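Local coordinates for uncharacterized protein (Singapore grouper iridovirus, PDB 3RJ2) that binds histone H3, probably of the host cell, and folds as a single compact domain built mainly of beta strands, at residues C9-A14 and A93-H98; K17-L22 and W34-P39; R56-F61 and G66-H71; A99-S104 and A129-T134. All coordinates share one frame; numbering follows the deposited sequence.

Contact 1: residues C9-A14 and A93-H98; sequences CEFVNA and AYARIH
C9 and I97 face each other across the gap between two beta sheets, their CA atoms 10.4 Å apart, and F11 and A95 are paired at nearly the same separation, a spacing too wide for backbone bonding and right for two sheets packed face to face. On both strands alternate residues point inward: C9 and F11 from strand 6-12, A95 and I97 from strand 94-98. The thiol sulfur of C9 meets the end of the I97 chain, SG to CD1 at 3.8 Å. I97 gets there because its chain is extended beyond CB (chi2 175°), which carries CD1 out toward the opposing strand. F11 makes the second touch with the far end of its ring, CZ lying 4.1 Å from CB of A95 in an oblique approach. The small methyl of A95 thus faces a long ring, while the longer I97 faces a short cysteine, which is consistent with the nearly equal CA spacing. The F11 ring also meets Y36 and Y42, and L45 touches both C9 and F11. All four residues are buried and bring only apolar carbon and sulfur to the interface, which implies cohesion by dispersion and exclusion of water, with little directional constraint.

Contact 2: residues K17-L22 and W34-P39; sequences KKTTIL and WTYKFP
I21 reaches across to Y36 and places its terminal methyl over one face of the phenol ring, with CD1 3.5 Å from the ring centroid and 20° off the ring normal, the geometry of a CH-pi contact. The methyl is displaced from the centre toward the hydroxyl end, so its nearest ring atom is CZ of Y36, 3.3 Å from CD1. The other branch of I21 turns to W34: CG2 meets CZ2 of the indole at 3.8 Å, obliquely to that ring. The isoleucine splits its two branches between two aromatic neighbours. Both aromatic side chains leave their strand with CG anti to the backbone N (chi1 near 180° in both), which sends them from strand 31-37 toward strand 18-22. The Y36 CB sits over one face of the indole, 3.2 Å above its plane. Farther along, CG2 of T19 lies 4.0 Å from OH of Y36. The strand axes stay 11.0 Å apart and run at 156°, consistent with strands of two facing sheets. Since Y36 OH is hydrogen-bonded to Y42 and W34 NE1 to E117, the polar ends are satisfied around the buried apolar centre, which dispersion and the I21-Y36 CH-pi contact hold.

Contact 3: residues R56-F61 and G66-H71; sequences RHRVTF and GRYITH
OG1 of T60, 3.7 Å from CB of H71 across the hairpin, accepts from two nitrogens of R58: a bent bond of 2.9 Å from NE, with T60 OG1 tilted 29° from the guanidinium plane, and a weak one from NH2. This tether probably helps hold the guanidinium flat on the H71 imidazole, the planes only 11° apart and the centres 4.0 Å apart, with NH1 over the ring centre. H71 swings into this stack with CG between its backbone N and carbonyl carbon (chi1 74°), and its ND1 and OH of Y68 are hydrogen-bonded at an unusually short 2.5 Å, with either as possible donor. The Y68 ring meets CG2 of T60 at its edge, CD2 to CG2 being 3.6 Å. Behind this polar cluster the backbones pair antiparallel: F61 N donates to T70 O at 2.9 Å, and I69 N donates to F61 O. At F61 the partner strand supplies two residues, I69 and T70, making a classic beta bulge. Across the sheet, CG2 of T70 meets the F61 ring edge. Strand 68-75 ends the six-stranded mixed sheet, and strand 56-62 stands between it and strand 94-98, while I101 of helix 101-104 touches R58.

Contact 4: residues A99-S104 and A129-T134; sequences AAINVS and AEFART
The F131 ring has the carbonyl oxygen of S104 over one face, 3.7 Å above its plane and offset toward the rim, while CD1 of I101 comes up at the ring edge, near the plane, 4.3 Å from CZ. The closest approach belongs to the serine hydroxyl, OG of S104 lying 3.3 Å from CZ of F131, with CE1 almost as near. That hydroxyl is brought to the ring by its torsion, OG standing between the backbone N and the carbonyl carbon (chi1 69°). The F131 chain runs away from its own N (chi1 -176°), which projects the ring from helix 128-136 toward the short helix 101-104. The CA atoms of S104 and F131 are 8.6 Å apart, so the side chains rather than the backbones close the gap. Helix 101-104 opens with A100 at the N-cap position, and A100 O accepts from both V103 N and S104 N, which fixes the turn bearing S104. On the partner helix, OG1 of T134 donates to F131 O at 2.7 Å, in the carbonyl plane on a lone pair, while H98 NE2 is also bonded to T134 OG1. P108 and V111 touch the ring too. The contact is thus a buried phenyl ring packed against the I101 methyl and the S104 oxygens, with H98 edge-to-face, joining the two helices chiefly through van der Waals contact.

Overall arrangement
Contacts 1 and 2 lie 5 Å apart between centres and both bridge the four-stranded antiparallel sheet and the six-stranded mixed sheet, the first through strands 6-12 and 94-98, the second through their neighbours 18-22 and 31-37. Contact 3 pairs the 56-62 and 68-75 hairpin within the mixed sheet, its centre about 10 Å from that of contact 1. Contact 4 joins two helices, its centre about 19 Å from that of contact 1, on the opposite side of the chain's centre. Along the chain, contacts 2 and 3 are nested in series inside the loop closed by contact 1, and contact 4 follows. R96 and H98 of strand 94-98 bond to strand 56-62 by backbone and to T134 of the C-terminal helix by side chain.

Contact 1: residues C9-A14 and A93-H98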
loop_
_atom_site.group_PDB
_atom_site.type_symbol
_atom_site.label_atom_id
_atom_site.label_comp_id
_atom_site.label_asym_id
_atom_site.label_seq_id
_atom_site.Cartn_x
_atom_site.Cartn_y
_atom_site.Cartn_z
ATOM N N CYS A 9 -5.987 -6.731 -2.729
ATOM C CA CYS A 9 -5.198 -7.328 -1.653
ATOM C C CYS A 9 -5.983 -8.382 -0.887
ATOM O O CYS A 9 -7.035 -8.079 -0.305
ATOM C CB CYS A 9 -4.726 -6.266 -0.658
ATOM S SG CYS A 9 -3.915 -4.833 -1.389
ATOM N N GLU A 10 -5.459 -9.613 -0.906
ATOM C CA GLU A 10 -5.922 -10.695 -0.034
ATOM C C GLU A 10 -4.967 -10.865 1.148
ATOM O O GLU A 10 -3.851 -11.347 0.991
ATOM C CB GLU A 10 -6.039 -12.029 -0.780
ATOM C CG GLU A 10 -7.140 -12.088 -1.814
ATOM C CD GLU A 10 -7.298 -13.479 -2.467
ATOM O OE1 GLU A 10 -6.336 -14.285 -2.447
ATOM O OE2 GLU A 10 -8.399 -13.757 -3.007
ATOM N N PHE A 11 -5.426 -10.451 2.320
ATOM C CA PHE A 11 -4.723 -10.659 3.570
ATOM C C PHE A 11 -5.181 -11.977 4.138
ATOM O O PHE A 11 -6.377 -12.215 4.255
ATOM C CB PHE A 11 -5.004 -9.522 4.542
ATOM C CG PHE A 11 -4.280 -8.260 4.201
ATOM C CD1 PHE A 11 -4.909 -7.258 3.482
ATOM C CD2 PHE A 11 -2.955 -8.085 4.578
ATOM C CE1 PHE A 11 -4.241 -6.098 3.154
ATOM C CE2 PHE A 11 -2.278 -6.919 4.258
ATOM C CZ PHE A 11 -2.919 -5.925 3.541
ATOM N N VAL A 12 -4.221 -12.842 4.445
ATOM C CA VAL A 12 -4.492 -14.210 4.902
ATOM C C VAL A 12 -4.048 -14.333 6.349
ATOM O O VAL A 12 -2.932 -13.948 6.669
ATOM C CB VAL A 12 -3.730 -15.255 4.028
ATOM C CG1 VAL A 12 -4.207 -16.676 4.315
ATOM C CG2 VAL A 12 -3.886 -14.941 2.553
ATOM N N ASN A 13 -4.918 -14.837 7.230
ATOM C CA ASN A 13 -4.519 -15.073 8.621
ATOM C C ASN A 13 -3.800 -16.418 8.796
ATOM O O ASN A 13 -3.527 -17.091 7.805
ATOM C CB ASN A 13 -5.692 -14.869 9.601
ATOM C CG ASN A 13 -6.751 -15.980 9.527
ATOM O OD1 ASN A 13 -6.584 -16.992 8.842
ATOM N ND2 ASN A 13 -7.851 -15.784 10.252
ATOM N N ALA A 14 -3.508 -16.812 10.043
ATOM C CA ALA A 14 -2.720 -18.018 10.319
ATOM C C ALA A 14 -3.388 -19.323 9.871
ATOM O O ALA A 14 -2.715 -20.308 9.582
ATOM C CB ALA A 14 -2.360 -18.089 11.802
ATOM N N ALA A 93 1.083 -4.616 12.547
ATOM C CA ALA A 93 -0.261 -4.207 12.957
ATOM C C ALA A 93 -0.928 -3.296 11.913
ATOM O O ALA A 93 -2.134 -3.024 11.999
ATOM C CB ALA A 93 -0.206 -3.511 14.306
ATOM N N TYR A 94 -0.139 -2.837 10.936
ATOM C CA TYR A 94 -0.589 -1.920 9.875
ATOM C C TYR A 94 0.132 -2.197 8.585
ATOM O O TYR A 94 1.320 -2.545 8.591
ATOM C CB TYR A 94 -0.239 -0.450 10.186
ATOM C CG TYR A 94 -0.821 0.135 11.433
ATOM C CD1 TYR A 94 -2.003 0.860 11.392
ATOM C CD2 TYR A 94 -0.159 0.008 12.641
ATOM C CE1 TYR A 94 -2.528 1.434 12.543
ATOM C CE2 TYR A 94 -0.669 0.562 13.798
ATOM C CZ TYR A 94 -1.850 1.273 13.746
ATOM O OH TYR A 94 -2.349 1.821 14.906
ATOM N N ALA A 95 -0.572 -1.981 7.478
ATOM C CA ALA A 95 0.038 -2.008 6.161
ATOM C C ALA A 95 -0.208 -0.664 5.482
ATOM O O ALA A 95 -1.200 0.003 5.745
ATOM C CB ALA A 95 -0.526 -3.157 5.315
ATOM N N ARG A 96 0.717 -0.271 4.628
ATOM C CA ARG A 96 0.558 0.904 3.809
ATOM C C ARG A 96 1.069 0.558 2.415
ATOM O O ARG A 96 2.054 -0.182 2.261
ATOM C CB ARG A 96 1.307 2.096 4.424
ATOM C CG ARG A 96 1.324 3.387 3.591
ATOM C CD ARG A 96 1.758 4.580 4.418
ATOM N NE ARG A 96 0.772 4.900 5.454
ATOM C CZ ARG A 96 1.039 5.562 6.580
ATOM N NH1 ARG A 96 2.279 5.977 6.858
ATOM N NH2 ARG A 96 0.060 5.805 7.435
ATOM N N ILE A 97 0.366 1.051 1.403
ATOM C CA ILE A 97 0.853 0.980 0.037
ATOM C C ILE A 97 1.051 2.406 -0.460
ATOM O O ILE A 97 0.137 3.231 -0.349
ATOM C CB ILE A 97 -0.135 0.190 -0.875
ATOM C CG1 ILE A 97 -0.235 -1.271 -0.400
ATOM C CG2 ILE A 97 0.269 0.286 -2.329
ATOM C CD1 ILE A 97 -1.259 -2.147 -1.131
ATOM N N HIS A 98 2.252 2.717 -0.949
ATOM C CA HIS A 98 2.461 3.925 -1.742
ATOM C C HIS A 98 2.413 3.460 -3.190
ATOM O O HIS A 98 3.343 2.786 -3.649
ATOM C CB HIS A 98 3.828 4.581 -1.465
ATOM C CG HIS A 98 3.949 5.218 -0.108
ATOM N ND1 HIS A 98 4.063 4.485 1.055
ATOM C CD2 HIS A 98 3.991 6.519 0.265
ATOM C CE1 HIS A 98 4.152 5.306 2.086
ATOM N NE2 HIS A 98 4.121 6.547 1.633
#

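Contact 2: residues K17-L22 and W34-P39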
loop_
_atom_site.group_PDB
_atom_site.type_symbol
_atom_site.label_atom_id
_atom_site.label_comp_id
_atom_site.label_asym_id
_atom_site.label_seq_id
_atom_site.Cartn_x
_atom_site.Cartn_y
_atom_site.Cartn_z
ATOM N N LYS A 17 -7.844 -18.136 6.356
ATOM C CA LYS A 17 -9.025 -17.363 6.022
ATOM C C LYS A 17 -8.544 -16.073 5.368
ATOM O O LYS A 17 -7.627 -15.423 5.879
ATOM C CB LYS A 17 -9.842 -17.062 7.272
ATOM C CG LYS A 17 -11.174 -16.395 7.000
ATOM C CD LYS A 17 -11.634 -15.578 8.200
ATOM C CE LYS A 17 -10.769 -14.332 8.358
ATOM N NZ LYS A 17 -11.071 -13.529 9.574
ATOM N N LYS A 18 -9.132 -15.723 4.230
ATOM C CA LYS A 18 -8.698 -14.543 3.471
ATOM C C LYS A 18 -9.631 -13.356 3.639
ATOM O O LYS A 18 -10.847 -13.503 3.654
ATOM C CB LYS A 18 -8.502 -14.873 1.984
ATOM C CG LYS A 18 -7.448 -15.950 1.762
ATOM C CD LYS A 18 -7.195 -16.259 0.287
ATOM C CE LYS A 18 -8.209 -17.244 -0.270
ATOM N NZ LYS A 18 -7.703 -17.881 -1.515
ATOM N N THR A 19 -9.040 -12.181 3.784
ATOM C CA THR A 19 -9.789 -10.936 3.820
ATOM C C THR A 19 -9.371 -10.157 2.575
ATOM O O THR A 19 -8.202 -9.812 2.392
ATOM C CB THR A 19 -9.490 -10.145 5.117
ATOM O OG1 THR A 19 -9.906 -10.916 6.257
ATOM C CG2 THR A 19 -10.193 -8.774 5.141
ATOM N N THR A 20 -10.332 -9.927 1.695
ATOM C CA THR A 20 -10.058 -9.222 0.462
ATOM C C THR A 20 -10.370 -7.742 0.620
ATOM O O THR A 20 -11.410 -7.368 1.168
ATOM C CB THR A 20 -10.832 -9.830 -0.718
ATOM O OG1 THR A 20 -10.548 -11.234 -0.783
ATOM C CG2 THR A 20 -10.413 -9.169 -2.038
ATOM N N ILE A 21 -9.441 -6.911 0.164
ATOM C CA ILE A 21 -9.643 -5.480 0.133
ATOM C C ILE A 21 -9.312 -4.986 -1.262
ATOM O O ILE A 21 -8.278 -5.338 -1.820
ATOM C CB ILE A 21 -8.781 -4.777 1.194
ATOM C CG1 ILE A 21 -9.235 -5.216 2.593
ATOM C CG2 ILE A 21 -8.859 -3.255 1.038
ATOM C CD1 ILE A 21 -8.343 -4.809 3.680
ATOM N N LEU A 22 -10.209 -4.192 -1.837
ATOM C CA LEU A 22 -9.979 -3.629 -3.155
ATOM C C LEU A 22 -9.663 -2.154 -2.963
ATOM O O LEU A 22 -10.538 -1.377 -2.601
ATOM C CB LEU A 22 -11.222 -3.807 -4.038
ATOM C CG LEU A 22 -11.076 -4.127 -5.530
ATOM C CD1 LEU A 22 -12.409 -3.895 -6.253
ATOM C CD2 LEU A 22 -9.983 -3.335 -6.196
ATOM N N TRP A 34 -2.333 4.271 0.751
ATOM C CA TRP A 34 -3.347 3.500 1.430
ATOM C C TRP A 34 -2.789 2.966 2.744
ATOM O O TRP A 34 -1.691 2.414 2.779
ATOM C CB TRP A 34 -3.797 2.368 0.515
ATOM C CG TRP A 34 -4.764 1.395 1.084
ATOM C CD1 TRP A 34 -6.120 1.545 1.187
ATOM C CD2 TRP A 34 -4.460 0.088 1.592
ATOM N NE1 TRP A 34 -6.679 0.412 1.752
ATOM C CE2 TRP A 34 -5.680 -0.498 2.000
ATOM C CE3 TRP A 34 -3.267 -0.639 1.766
ATOM C CZ2 TRP A 34 -5.747 -1.800 2.552
ATOM C CZ3 TRP A 34 -3.337 -1.941 2.320
ATOM C CH2 TRP A 34 -4.570 -2.499 2.694
ATOM N N THR A 35 -3.556 3.162 3.812
ATOM C CA THR A 35 -3.225 2.677 5.152
ATOM C C THR A 35 -4.304 1.733 5.699
ATOM O O THR A 35 -5.491 2.031 5.633
ATOM C CB THR A 35 -3.055 3.853 6.144
ATOM O OG1 THR A 35 -2.077 4.758 5.627
ATOM C CG2 THR A 35 -2.584 3.349 7.513
ATOM N N TYR A 36 -3.882 0.602 6.251
ATOM C CA TYR A 36 -4.815 -0.391 6.773
ATOM C C TYR A 36 -4.361 -0.854 8.140
ATOM O O TYR A 36 -3.274 -1.417 8.278
ATOM C CB TYR A 36 -4.897 -1.579 5.809
ATOM C CG TYR A 36 -5.763 -2.756 6.215
ATOM C CD1 TYR A 36 -6.999 -2.581 6.850
ATOM C CD2 TYR A 36 -5.372 -4.050 5.906
ATOM C CE1 TYR A 36 -7.808 -3.681 7.184
ATOM C CE2 TYR A 36 -6.159 -5.150 6.244
ATOM C CZ TYR A 36 -7.374 -4.961 6.870
ATOM O OH TYR A 36 -8.137 -6.057 7.188
ATOM N N LYS A 37 -5.192 -0.604 9.144
ATOM C CA LYS A 37 -4.972 -1.122 10.489
ATOM C C LYS A 37 -5.551 -2.526 10.537
ATOM O O LYS A 37 -6.718 -2.714 10.229
ATOM C CB LYS A 37 -5.675 -0.241 11.527
ATOM C CG LYS A 37 -5.305 -0.587 12.963
ATOM C CD LYS A 37 -6.116 0.218 13.963
ATOM C CE LYS A 37 -5.936 -0.353 15.364
ATOM N NZ LYS A 37 -6.384 0.627 16.415
ATOM N N PHE A 38 -4.732 -3.508 10.898
ATOM C CA PHE A 38 -5.178 -4.905 10.967
ATOM C C PHE A 38 -6.204 -5.112 12.083
ATOM O O PHE A 38 -5.973 -4.685 13.218
ATOM C CB PHE A 38 -3.999 -5.854 11.198
ATOM C CG PHE A 38 -2.955 -5.853 10.084
ATOM C CD1 PHE A 38 -3.178 -5.192 8.875
ATOM C CD2 PHE A 38 -1.758 -6.544 10.251
ATOM C CE1 PHE A 38 -2.219 -5.220 7.859
ATOM C CE2 PHE A 38 -0.799 -6.573 9.240
ATOM C CZ PHE A 38 -1.027 -5.912 8.052
ATOM N N PRO A 39 -7.348 -5.746 11.760
ATOM C CA PRO A 39 -8.290 -6.140 12.813
ATOM C C PRO A 39 -7.867 -7.467 13.469
ATOM O O PRO A 39 -8.410 -7.835 14.512
ATOM C CB PRO A 39 -9.610 -6.291 12.055
ATOM C CG PRO A 39 -9.202 -6.732 10.675
ATOM C CD PRO A 39 -7.889 -6.011 10.411
#

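Contact 3: residues R56-F61 and G66-H71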
loop_
_atom_site.group_PDB
_atom_site.type_symbol
_atom_site.label_atom_id
_atom_site.label_comp_id
_atom_site.label_asym_id
_atom_site.label_seq_id
_atom_site.Cartn_x
_atom_site.Cartn_y
_atom_site.Cartn_z
ATOM N N ARG A 56 6.370 1.336 -9.910
ATOM C CA ARG A 56 6.867 0.762 -8.679
ATOM C C ARG A 56 5.920 1.170 -7.574
ATOM O O ARG A 56 5.488 2.311 -7.541
ATOM C CB ARG A 56 8.276 1.264 -8.395
ATOM C CG ARG A 56 8.811 0.931 -7.024
ATOM C CD ARG A 56 10.306 0.716 -7.092
ATOM N NE ARG A 56 11.036 1.853 -6.568
ATOM C CZ ARG A 56 12.337 2.067 -6.768
ATOM N NH1 ARG A 56 13.066 1.228 -7.508
ATOM N NH2 ARG A 56 12.906 3.138 -6.238
ATOM N N HIS A 57 5.603 0.235 -6.687
ATOM C CA HIS A 57 4.833 0.533 -5.479
ATOM C C HIS A 57 5.623 0.126 -4.242
ATOM O O HIS A 57 6.451 -0.787 -4.298
ATOM C CB HIS A 57 3.482 -0.191 -5.503
ATOM C CG HIS A 57 2.792 -0.103 -6.825
ATOM N ND1 HIS A 57 2.593 -1.200 -7.639
ATOM C CD2 HIS A 57 2.310 0.962 -7.506
ATOM C CE1 HIS A 57 1.998 -0.816 -8.757
ATOM N NE2 HIS A 57 1.813 0.492 -8.699
ATOM N N ARG A 58 5.364 0.800 -3.131
ATOM C CA ARG A 58 5.949 0.408 -1.871
ATOM C C ARG A 58 4.873 -0.144 -0.934
ATOM O O ARG A 58 3.819 0.471 -0.728
ATOM C CB ARG A 58 6.660 1.603 -1.255
ATOM C CG ARG A 58 7.537 1.285 -0.112
ATOM C CD ARG A 58 8.168 2.572 0.407
ATOM N NE ARG A 58 8.113 2.606 1.852
ATOM C CZ ARG A 58 9.154 2.691 2.668
ATOM N NH1 ARG A 58 10.388 2.793 2.194
ATOM N NH2 ARG A 58 8.935 2.692 3.967
ATOM N N VAL A 59 5.147 -1.331 -0.396
ATOM C CA VAL A 59 4.348 -1.929 0.669
ATOM C C VAL A 59 5.178 -1.910 1.953
ATOM O O VAL A 59 6.267 -2.485 2.006
ATOM C CB VAL A 59 3.966 -3.401 0.354
ATOM C CG1 VAL A 59 3.021 -3.933 1.421
ATOM C CG2 VAL A 59 3.338 -3.504 -1.018
ATOM N N THR A 60 4.651 -1.252 2.976
ATOM C CA THR A 60 5.365 -1.041 4.224
ATOM C C THR A 60 4.491 -1.623 5.328
ATOM O O THR A 60 3.244 -1.569 5.252
ATOM C CB THR A 60 5.624 0.475 4.477
ATOM O OG1 THR A 60 6.182 1.069 3.296
ATOM C CG2 THR A 60 6.586 0.699 5.634
ATOM N N PHE A 61 5.152 -2.223 6.314
ATOM C CA PHE A 61 4.498 -2.676 7.529
ATOM C C PHE A 61 5.036 -1.913 8.736
ATOM O O PHE A 61 6.239 -1.593 8.809
ATOM C CB PHE A 61 4.712 -4.175 7.730
ATOM C CG PHE A 61 4.148 -5.017 6.625
ATOM C CD1 PHE A 61 4.982 -5.560 5.661
ATOM C CD2 PHE A 61 2.777 -5.232 6.530
ATOM C CE1 PHE A 61 4.451 -6.336 4.622
ATOM C CE2 PHE A 61 2.238 -5.990 5.493
ATOM C CZ PHE A 61 3.078 -6.551 4.542
ATOM N N GLY A 66 2.995 1.858 15.662
ATOM C CA GLY A 66 3.027 2.619 14.419
ATOM C C GLY A 66 4.404 2.783 13.830
ATOM O O GLY A 66 4.578 3.543 12.888
ATOM N N ARG A 67 5.376 2.065 14.380
ATOM C CA ARG A 67 6.765 2.180 13.951
ATOM C C ARG A 67 7.111 1.246 12.776
ATOM O O ARG A 67 6.638 0.115 12.699
ATOM C CB ARG A 67 7.725 1.923 15.128
ATOM C CG ARG A 67 7.728 2.997 16.237
ATOM C CD ARG A 67 8.964 2.847 17.166
ATOM N NE ARG A 67 8.656 3.149 18.572
ATOM C CZ ARG A 67 9.537 3.092 19.577
ATOM N NH1 ARG A 67 10.804 2.744 19.352
ATOM N NH2 ARG A 67 9.152 3.385 20.818
ATOM N N TYR A 68 7.961 1.740 11.887
ATOM C CA TYR A 68 8.450 0.986 10.740
ATOM C C TYR A 68 9.049 -0.376 11.113
ATOM O O TYR A 68 9.897 -0.467 12.012
ATOM C CB TYR A 68 9.503 1.819 10.010
ATOM C CG TYR A 68 10.188 1.113 8.868
ATOM C CD1 TYR A 68 11.415 0.472 9.048
ATOM C CD2 TYR A 68 9.616 1.105 7.600
ATOM C CE1 TYR A 68 12.046 -0.185 7.986
ATOM C CE2 TYR A 68 10.227 0.482 6.547
ATOM C CZ TYR A 68 11.438 -0.163 6.734
ATOM O OH TYR A 68 12.025 -0.777 5.651
ATOM N N ILE A 69 8.618 -1.427 10.412
ATOM C CA ILE A 69 9.245 -2.751 10.546
ATOM C C ILE A 69 10.065 -3.048 9.306
ATOM O O ILE A 69 11.240 -3.422 9.391
ATOM C CB ILE A 69 8.218 -3.903 10.675
ATOM C CG1 ILE A 69 7.291 -3.691 11.870
ATOM C CG2 ILE A 69 8.956 -5.244 10.774
ATOM C CD1 ILE A 69 6.033 -4.538 11.817
ATOM N N THR A 70 9.424 -2.918 8.151
ATOM C CA THR A 70 10.039 -3.304 6.890
ATOM C C THR A 70 9.169 -2.867 5.706
ATOM O O THR A 70 7.985 -2.571 5.877
ATOM C CB THR A 70 10.283 -4.831 6.840
ATOM O OG1 THR A 70 11.239 -5.137 5.824
ATOM C CG2 THR A 70 8.988 -5.604 6.590
ATOM N N HIS A 71 9.773 -2.821 4.522
ATOM C CA HIS A 71 9.049 -2.542 3.284
ATOM C C HIS A 71 9.551 -3.427 2.150
ATOM O O HIS A 71 10.648 -4.005 2.234
ATOM C CB HIS A 71 9.165 -1.060 2.897
ATOM C CG HIS A 71 10.506 -0.672 2.353
ATOM N ND1 HIS A 71 11.594 -0.432 3.162
ATOM C CD2 HIS A 71 10.930 -0.477 1.080
ATOM C CE1 HIS A 71 12.637 -0.116 2.407
ATOM N NE2 HIS A 71 12.260 -0.138 1.140
#

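Contact 4: residues A99-S104 and A129-T134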
loop_
_atom_site.group_PDB
_atom_site.type_symbol
_atom_site.label_atom_id
_atom_site.label_comp_id
_atom_site.label_asym_id
_atom_site.label_seq_id
_atom_site.Cartn_x
_atom_site.Cartn_y
_atom_site.Cartn_z
ATOM N N ALA A 99 1.337 3.807 -3.896
ATOM C CA ALA A 99 1.161 3.465 -5.308
ATOM C C ALA A 99 1.903 4.411 -6.255
ATOM O O ALA A 99 1.856 5.628 -6.095
ATOM C CB ALA A 99 -0.314 3.449 -5.648
ATOM N N ALA A 100 2.574 3.836 -7.252
ATOM C CA ALA A 100 3.447 4.556 -8.177
ATOM C C ALA A 100 4.396 5.463 -7.408
ATOM O O ALA A 100 4.426 6.675 -7.627
ATOM C CB ALA A 100 2.645 5.350 -9.217
ATOM N N ILE A 101 5.162 4.862 -6.498
ATOM C CA ILE A 101 6.194 5.583 -5.755
ATOM C C ILE A 101 7.340 5.973 -6.695
ATOM O O ILE A 101 8.230 6.734 -6.307
ATOM C CB ILE A 101 6.725 4.784 -4.541
ATOM C CG1 ILE A 101 7.514 5.716 -3.599
ATOM C CG2 ILE A 101 7.573 3.595 -5.005
ATOM C CD1 ILE A 101 7.505 5.317 -2.162
ATOM N N ASN A 102 7.314 5.441 -7.921
ATOM C CA ASN A 102 8.254 5.866 -8.972
ATOM C C ASN A 102 8.009 7.306 -9.390
ATOM O O ASN A 102 8.918 7.960 -9.895
ATOM C CB ASN A 102 8.273 4.925 -10.191
ATOM C CG ASN A 102 6.931 4.777 -10.848
ATOM O OD1 ASN A 102 6.737 5.197 -12.001
ATOM N ND2 ASN A 102 5.989 4.172 -10.141
ATOM N N VAL A 103 6.780 7.778 -9.167
ATOM C CA VAL A 103 6.382 9.161 -9.411
ATOM C C VAL A 103 6.413 10.003 -8.114
ATOM O O VAL A 103 7.134 10.990 -8.040
ATOM C CB VAL A 103 4.984 9.216 -10.068
ATOM C CG1 VAL A 103 4.437 10.646 -10.113
ATOM C CG2 VAL A 103 5.031 8.615 -11.487
ATOM N N SER A 104 5.661 9.583 -7.094
ATOM C CA SER A 104 5.464 10.380 -5.882
ATOM C C SER A 104 6.714 10.602 -5.027
ATOM O O SER A 104 6.785 11.581 -4.282
ATOM C CB SER A 104 4.339 9.790 -5.017
ATOM O OG SER A 104 4.696 8.549 -4.447
ATOM N N ALA A 129 8.383 16.716 3.410
ATOM C CA ALA A 129 8.452 16.297 4.821
ATOM C C ALA A 129 7.272 15.428 5.257
ATOM O O ALA A 129 7.459 14.421 5.932
ATOM C CB ALA A 129 8.579 17.509 5.747
ATOM N N GLU A 130 6.068 15.825 4.872
ATOM C CA GLU A 130 4.860 15.044 5.168
ATOM C C GLU A 130 4.895 13.700 4.430
ATOM O O GLU A 130 4.447 12.682 4.950
ATOM C CB GLU A 130 3.612 15.831 4.769
ATOM C CG GLU A 130 3.407 17.132 5.563
ATOM C CD GLU A 130 2.295 18.023 4.998
ATOM O OE1 GLU A 130 2.141 18.103 3.754
ATOM O OE2 GLU A 130 1.577 18.653 5.807
ATOM N N PHE A 131 5.443 13.704 3.219
ATOM C CA PHE A 131 5.543 12.488 2.437
ATOM C C PHE A 131 6.544 11.561 3.096
ATOM O O PHE A 131 6.242 10.397 3.314
ATOM C CB PHE A 131 5.955 12.776 0.989
ATOM C CG PHE A 131 5.968 11.558 0.117
ATOM C CD1 PHE A 131 4.825 11.174 -0.578
ATOM C CD2 PHE A 131 7.109 10.782 0.007
ATOM C CE1 PHE A 131 4.828 10.044 -1.385
ATOM C CE2 PHE A 131 7.126 9.647 -0.790
ATOM C CZ PHE A 131 5.984 9.279 -1.498
ATOM N N ALA A 132 7.736 12.073 3.402
ATOM C CA ALA A 132 8.774 11.265 4.057
ATOM C C ALA A 132 8.288 10.603 5.352
ATOM O O ALA A 132 8.601 9.429 5.626
ATOM C CB ALA A 132 9.985 12.101 4.339
ATOM N N ARG A 133 7.510 11.348 6.131
ATOM C CA ARG A 133 6.930 10.819 7.353
ATOM C C ARG A 133 6.131 9.525 7.092
ATOM O O ARG A 133 6.226 8.556 7.867
ATOM C CB ARG A 133 6.051 11.867 8.033
ATOM C CG ARG A 133 5.609 11.440 9.418
ATOM C CD ARG A 133 4.170 11.839 9.693
ATOM N NE ARG A 133 3.574 10.830 10.553
ATOM C CZ ARG A 133 2.672 9.926 10.183
ATOM N NH1 ARG A 133 2.191 9.895 8.942
ATOM N NH2 ARG A 133 2.225 9.055 11.087
ATOM N N THR A 134 5.373 9.490 5.995
ATOM C CA THR A 134 4.527 8.325 5.697
ATOM C C THR A 134 5.332 7.068 5.335
ATOM O O THR A 134 4.784 5.987 5.323
ATOM C CB THR A 134 3.495 8.591 4.568
ATOM O OG1 THR A 134 4.163 8.671 3.303
ATOM C CG2 THR A 134 2.682 9.859 4.835
#